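Local atomic coordinates of thermospermine synthase (Medicago truncatula, PDB entry 6BQ6), a protein that probably transfers an aminopropyl group from decarboxylated S-adenosylmethionine to spermidine, yielding thermospermine and methylthioadenosine in polyamine biosynthesis. Residues N104-G109 / K127-D132; I133-V138 / V159-A164. One frame throughout, in Å; residues are numbered along the deposited sequence. Where two conformers were deposited one is given.

Overall arrangement
Interactions 1 and 2 follow one another along the chain, their centres about 10 Å apart, and share the parallel part of one mixed sheet. Interaction 1 pairs strand 104-107 with strand 127-132; interaction 2 sets the loop and helix start after that strand against the end of its other neighbour, strand 157-161. Probable hydrogen bonds join them: Met130 O lies 2.8 Å from Val160 N, and Asp132 N 3.2 Å from Val160 O. Asp132 of interaction 1 and Asp163 and Ala164 of interaction 2 bind adenosine in a structure of this protein. The side chain of Asp132 lies about 5 Å from the bound thermospermine, that of Ile133 about 8 Å.

Interaction 1. Residues N104-G109 / K127-D132; sequences NVFIMG and KVVMCD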
loop_
_atom_site.group_PDB
_atom_site.type_symbol
_atom_site.label_atom_id
_atom_site.label_comp_id
_atom_site.label_asym_id
_atom_site.label_seq_id
_atom_site.Cartn_x
_atom_site.Cartn_y
_atom_site.Cartn_z
ATOM N N ASN B 104 -34.398 23.125 -21.792
ATOM C CA ASN B 104 -34.355 23.377 -20.372
ATOM C C ASN B 104 -33.980 22.075 -19.661
ATOM O O ASN B 104 -34.706 21.080 -19.783
ATOM C CB ASN B 104 -35.704 23.890 -19.910
ATOM C CG ASN B 104 -35.989 25.310 -20.414
ATOM O OD1 ASN B 104 -36.603 25.516 -21.485
ATOM N ND2 ASN B 104 -35.517 26.289 -19.685
ATOM N N VAL B 105 -32.841 22.100 -18.962
ATOM C CA VAL B 105 -32.344 20.922 -18.260
ATOM C C VAL B 105 -32.019 21.172 -16.798
ATOM O O VAL B 105 -31.504 22.214 -16.423
ATOM C CB VAL B 105 -31.093 20.350 -18.941
ATOM C CG1 VAL B 105 -29.975 21.368 -18.935
ATOM C CG2 VAL B 105 -30.604 19.093 -18.245
ATOM N N PHE B 106 -32.318 20.178 -15.975
ATOM C CA PHE B 106 -32.070 20.208 -14.538
ATOM C C PHE B 106 -31.050 19.120 -14.195
ATOM O O PHE B 106 -31.230 17.985 -14.609
ATOM C CB PHE B 106 -33.384 19.916 -13.816
ATOM C CG PHE B 106 -33.326 20.067 -12.334
ATOM C CD1 PHE B 106 -33.001 19.010 -11.542
ATOM C CD2 PHE B 106 -33.732 21.257 -11.729
ATOM C CE1 PHE B 106 -32.947 19.132 -10.163
ATOM C CE2 PHE B 106 -33.729 21.394 -10.337
ATOM C CZ PHE B 106 -33.357 20.330 -9.551
ATOM N N ILE B 107 -29.992 19.509 -13.503
ATOM C CA ILE B 107 -28.988 18.549 -13.029
ATOM C C ILE B 107 -29.214 18.263 -11.539
ATOM O O ILE B 107 -29.150 19.194 -10.724
ATOM C CB ILE B 107 -27.563 19.040 -13.176
ATOM C CG1 ILE B 107 -27.255 19.528 -14.611
ATOM C CG2 ILE B 107 -26.627 17.880 -12.810
ATOM C CD1 ILE B 107 -26.026 20.417 -14.703
ATOM N N MET B 108 -29.461 16.990 -11.153
ATOM C CA MET B 108 -29.392 16.592 -9.773
ATOM C C MET B 108 -27.959 16.289 -9.436
ATOM O O MET B 108 -27.420 15.279 -9.924
ATOM C CB MET B 108 -30.268 15.352 -9.516
ATOM C CG MET B 108 -31.641 15.452 -10.133
ATOM S SD MET B 108 -32.692 14.148 -9.470
ATOM C CE MET B 108 -31.903 12.664 -10.058
ATOM N N GLY B 109 -27.327 17.153 -8.653
ATOM C CA GLY B 109 -25.912 17.015 -8.277
ATOM C C GLY B 109 -25.064 17.776 -9.245
ATOM O O GLY B 109 -25.283 18.937 -9.500
ATOM N N LYS B 127 -31.523 27.084 -20.843
ATOM C CA LYS B 127 -31.321 27.134 -19.389
ATOM C C LYS B 127 -30.854 25.809 -18.872
ATOM O O LYS B 127 -31.387 24.749 -19.262
ATOM C CB LYS B 127 -32.586 27.503 -18.666
ATOM C CG LYS B 127 -32.371 27.795 -17.183
ATOM C CD LYS B 127 -33.589 28.455 -16.557
ATOM C CE LYS B 127 -34.503 27.407 -15.938
ATOM N NZ LYS B 127 -35.348 27.979 -14.875
ATOM N N VAL B 128 -29.875 25.867 -18.000
ATOM C CA VAL B 128 -29.406 24.709 -17.181
ATOM C C VAL B 128 -29.469 25.108 -15.700
ATOM O O VAL B 128 -28.965 26.159 -15.276
ATOM C CB VAL B 128 -27.963 24.303 -17.499
ATOM C CG1 VAL B 128 -27.473 23.176 -16.590
ATOM C CG2 VAL B 128 -27.753 23.929 -18.965
ATOM N N VAL B 129 -30.138 24.293 -14.918
ATOM C CA VAL B 129 -30.140 24.426 -13.483
ATOM C C VAL B 129 -29.305 23.329 -12.881
ATOM O O VAL B 129 -29.597 22.167 -13.155
ATOM C CB VAL B 129 -31.573 24.306 -12.912
ATOM C CG1 VAL B 129 -31.549 24.473 -11.391
ATOM C CG2 VAL B 129 -32.479 25.336 -13.516
ATOM N N MET B 130 -28.313 23.675 -12.056
ATOM C CA MET B 130 -27.438 22.721 -11.377
ATOM C C MET B 130 -27.857 22.766 -9.932
ATOM O O MET B 130 -27.731 23.831 -9.304
ATOM C CB MET B 130 -25.973 23.080 -11.495
ATOM C CG MET B 130 -25.009 22.101 -10.807
ATOM S SD MET B 130 -23.421 22.864 -10.351
ATOM C CE MET B 130 -23.030 23.556 -11.928
ATOM N N CYS B 131 -28.412 21.652 -9.443
ATOM C CA CYS B 131 -28.903 21.570 -8.085
ATOM C C CYS B 131 -28.094 20.578 -7.215
ATOM O O CYS B 131 -28.232 19.365 -7.344
ATOM C CB CYS B 131 -30.391 21.252 -8.091
ATOM S SG CYS B 131 -31.152 21.206 -6.442
ATOM N N ASP B 132 -27.206 21.129 -6.386
ATOM C CA ASP B 132 -26.224 20.345 -5.615
ATOM C C ASP B 132 -26.389 20.725 -4.180
ATOM O O ASP B 132 -26.662 21.875 -3.880
ATOM C CB ASP B 132 -24.779 20.619 -6.089
ATOM C CG ASP B 132 -23.765 19.557 -5.604
ATOM O OD1 ASP B 132 -23.407 19.470 -4.384
ATOM O OD2 ASP B 132 -23.314 18.759 -6.460
#
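Asn104 and Val105 begin the pairing at the carbonyl of Lys127, whose O accepts Val105 N at 3.0 Å and also meets the CA-H of Asn104. Val105 O then takes the amide N of Val129 at 2.9 Å, and the two strands proceed in parallel register. Phe106 holds CG anti to its own N (chi1 -173°), which sends the ring out over the second strand. There it lies obliquely against two residues: CD2 is 3.9 Å from CG1 of Val129, and CZ is 3.4 Å from CB of Cys131. The sulfur of Cys131 stands 5.1 Å from the Phe106 ring centroid, an oblique sulfur-aromatic contact, while CG of Met108 lies at the ring edge, in plane. With a serine in place of Phe106, Val129 and Cys131 would probably lose their apolar cover and a gap would open beneath helix 164-169, which packs on the same face. Ile107 turns to the other face, covered by helix 114-120, and its CD1 comes within 3.6 Å of Val128 CG1. Its backbone is gripped twice: N gives a nearly straight bond to Val129 O (173° at the hydrogen), and O accepts from Cys131 N. At Gly109 the ladder ends with N bonded to Cys131 O at 2.7 Å, the donor standing 35° out of the carbonyl plane. The backbone angles of Gly109 would jam a side chain against the preceding carbonyl. The carboxylate of Asp132 comes close beside it, OD2 3.4 Å from Gly109 C, and its OD1 accepts from Asp134 N. A parallel beta-alpha-beta unit, with glycine after its first strand and an adenosine-binding aspartate at the C-terminal side of its second, is the nucleoside-binding arrangement of the Rossmann-like methyltransferase fold.

Interaction 2. Residues I133-V138 / V159-A164; sequences IDEEVV and VVINDA
The carboxylate of Glu135 has Ile161 over one face, with CG1 of the isoleucine 4.0 Å from CD of the glutamate. A second flat group, the carboxylate of Asp134, caps the helix that Glu135 begins: its OD1 is met from above the plane by Glu136 N at 3.1 Å, while OD2 bonds to Ser54 and Gln57. The amide of Asn162 is held from both ends: OD1 accepts a weak bond from Asp163 N, and ND2 bonds to Glu167 OE1. The setting is the beta-alpha-beta crossover of a Rossmann-like sheet, in which helix 135-144 lies along the path from strand 127-132 to its parallel neighbour 157-161. The contact between the two segments is apolar. Ile161 carries much of it: rotation about its CB-CG1 bond (chi2 -58°) brings CD1 to 3.8 Å from Glu135 CA, and the two side chains cross at about a right angle. Its other branch, CG2, rests 3.7 Å from the carbonyl O of Ile133. Further into the helix, Val138 and Val159 reach toward each other tip to tip, CG1 to CG1 at 4.0 Å. The adenosine-binding residues Asp163 and Ala164 lie at the opposite end of the contact. Asp163 is itself an N-cap, OD2 accepting from Ala166 N and OD1 paired with Lys193, so both its oxygens are engaged beyond the contact. Ile133 meets the backbone and CB of Asp163, its CD1 stopping 4.0 Å from Asp163 CA.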
loop_
_atom_site.group_PDB
_atom_site.type_symbol
_atom_site.label_atom_id
_atom_site.label_comp_id
_atom_site.label_asym_id
_atom_site.label_seq_id
_atom_site.Cartn_x
_atom_site.Cartn_y
_atom_site.Cartn_z
ATOM N N ILE B 133 -26.208 19.757 -3.301
ATOM C CA ILE B 133 -26.449 20.000 -1.901
ATOM C C ILE B 133 -25.252 20.679 -1.229
ATOM O O ILE B 133 -25.422 21.289 -0.205
ATOM C CB ILE B 133 -26.874 18.717 -1.196
ATOM C CG1 ILE B 133 -27.700 19.077 0.025
ATOM C CG2 ILE B 133 -25.673 17.810 -0.910
ATOM C CD1 ILE B 133 -28.670 17.999 0.450
ATOM N N ASP B 134 -24.059 20.582 -1.813
ATOM C CA ASP B 134 -22.823 21.000 -1.137
ATOM C C ASP B 134 -22.239 22.183 -1.839
ATOM O O ASP B 134 -21.498 22.061 -2.797
ATOM C CB ASP B 134 -21.814 19.841 -1.047
ATOM C CG ASP B 134 -20.657 20.139 -0.105
ATOM O OD1 ASP B 134 -20.505 21.303 0.331
ATOM O OD2 ASP B 134 -19.953 19.192 0.268
ATOM N N GLU B 135 -22.573 23.372 -1.334
ATOM C CA GLU B 135 -22.071 24.589 -1.921
ATOM C C GLU B 135 -20.553 24.665 -1.902
ATOM O O GLU B 135 -19.937 25.286 -2.771
ATOM C CB GLU B 135 -22.659 25.789 -1.167
ATOM C CG GLU B 135 -22.341 27.121 -1.821
ATOM C CD GLU B 135 -23.168 28.250 -1.224
ATOM O OE1 GLU B 135 -23.480 28.151 -0.016
ATOM O OE2 GLU B 135 -23.498 29.219 -1.957
ATOM N N GLU B 136 -19.917 24.012 -0.944
ATOM C CA GLU B 136 -18.438 24.099 -0.865
ATOM C C GLU B 136 -17.797 23.368 -2.008
ATOM O O GLU B 136 -16.796 23.827 -2.538
ATOM C CB GLU B 136 -17.934 23.621 0.486
ATOM C CG GLU B 136 -18.229 24.686 1.548
ATOM C CD GLU B 136 -17.555 24.427 2.876
ATOM O OE1 GLU B 136 -16.437 23.886 2.859
ATOM O OE2 GLU B 136 -18.164 24.771 3.930
ATOM N N VAL B 137 -18.420 22.293 -2.478
ATOM C CA VAL B 137 -17.899 21.580 -3.664
ATOM C C VAL B 137 -18.048 22.479 -4.897
ATOM O O VAL B 137 -17.131 22.611 -5.684
ATOM C CB VAL B 137 -18.601 20.240 -3.884
ATOM C CG1 VAL B 137 -18.249 19.648 -5.268
ATOM C CG2 VAL B 137 -18.247 19.267 -2.764
ATOM N N VAL B 138 -19.210 23.114 -5.058
ATOM C CA VAL B 138 -19.446 23.987 -6.211
ATOM C C VAL B 138 -18.423 25.093 -6.224
ATOM O O VAL B 138 -17.809 25.387 -7.251
ATOM C CB VAL B 138 -20.859 24.603 -6.195
ATOM C CG1 VAL B 138 -21.018 25.628 -7.303
ATOM C CG2 VAL B 138 -21.853 23.474 -6.367
ATOM N N VAL B 159 -27.145 28.033 -10.563
ATOM C CA VAL B 159 -26.737 27.126 -9.509
ATOM C C VAL B 159 -27.727 27.306 -8.353
ATOM O O VAL B 159 -27.989 28.418 -7.900
ATOM C CB VAL B 159 -25.284 27.420 -9.076
ATOM C CG1 VAL B 159 -24.901 26.539 -7.890
ATOM C CG2 VAL B 159 -24.329 27.247 -10.230
ATOM N N VAL B 160 -28.310 26.201 -7.908
ATOM C CA VAL B 160 -29.202 26.169 -6.764
ATOM C C VAL B 160 -28.589 25.231 -5.756
ATOM O O VAL B 160 -28.158 24.134 -6.112
ATOM C CB VAL B 160 -30.605 25.680 -7.134
ATOM C CG1 VAL B 160 -31.459 25.485 -5.887
ATOM C CG2 VAL B 160 -31.294 26.657 -8.073
ATOM N N ILE B 161 -28.507 25.669 -4.511
ATOM C CA ILE B 161 -28.008 24.830 -3.431
ATOM C C ILE B 161 -29.200 24.268 -2.680
ATOM O O ILE B 161 -29.859 24.967 -1.919
ATOM C CB ILE B 161 -27.067 25.597 -2.476
ATOM C CG1 ILE B 161 -25.914 26.274 -3.279
ATOM C CG2 ILE B 161 -26.529 24.610 -1.433
ATOM C CD1 ILE B 161 -25.048 25.333 -4.101
ATOM N N ASN B 162 -29.497 22.992 -2.926
ATOM C CA ASN B 162 -30.660 22.336 -2.342
ATOM C C ASN B 162 -30.577 20.867 -2.588
ATOM O O ASN B 162 -29.781 20.377 -3.426
ATOM C CB ASN B 162 -31.981 22.951 -2.904
ATOM C CG ASN B 162 -33.197 22.798 -1.975
ATOM O OD1 ASN B 162 -33.078 22.354 -0.825
ATOM N ND2 ASN B 162 -34.383 23.157 -2.485
ATOM N N ASP B 163 -31.373 20.155 -1.809
ATOM C CA ASP B 163 -31.734 18.774 -2.081
ATOM C C ASP B 163 -32.558 18.768 -3.364
ATOM O O ASP B 163 -33.505 19.523 -3.460
ATOM C CB ASP B 163 -32.616 18.280 -0.948
ATOM C CG ASP B 163 -33.086 16.883 -1.170
ATOM O OD1 ASP B 163 -32.295 15.959 -0.938
ATOM O OD2 ASP B 163 -34.242 16.690 -1.578
ATOM N N ALA B 164 -32.203 17.930 -4.332
ATOM C CA ALA B 164 -32.892 17.914 -5.627
ATOM C C ALA B 164 -34.374 17.514 -5.510
ATOM O O ALA B 164 -35.195 18.024 -6.267
ATOM C CB ALA B 164 -32.161 17.006 -6.621
#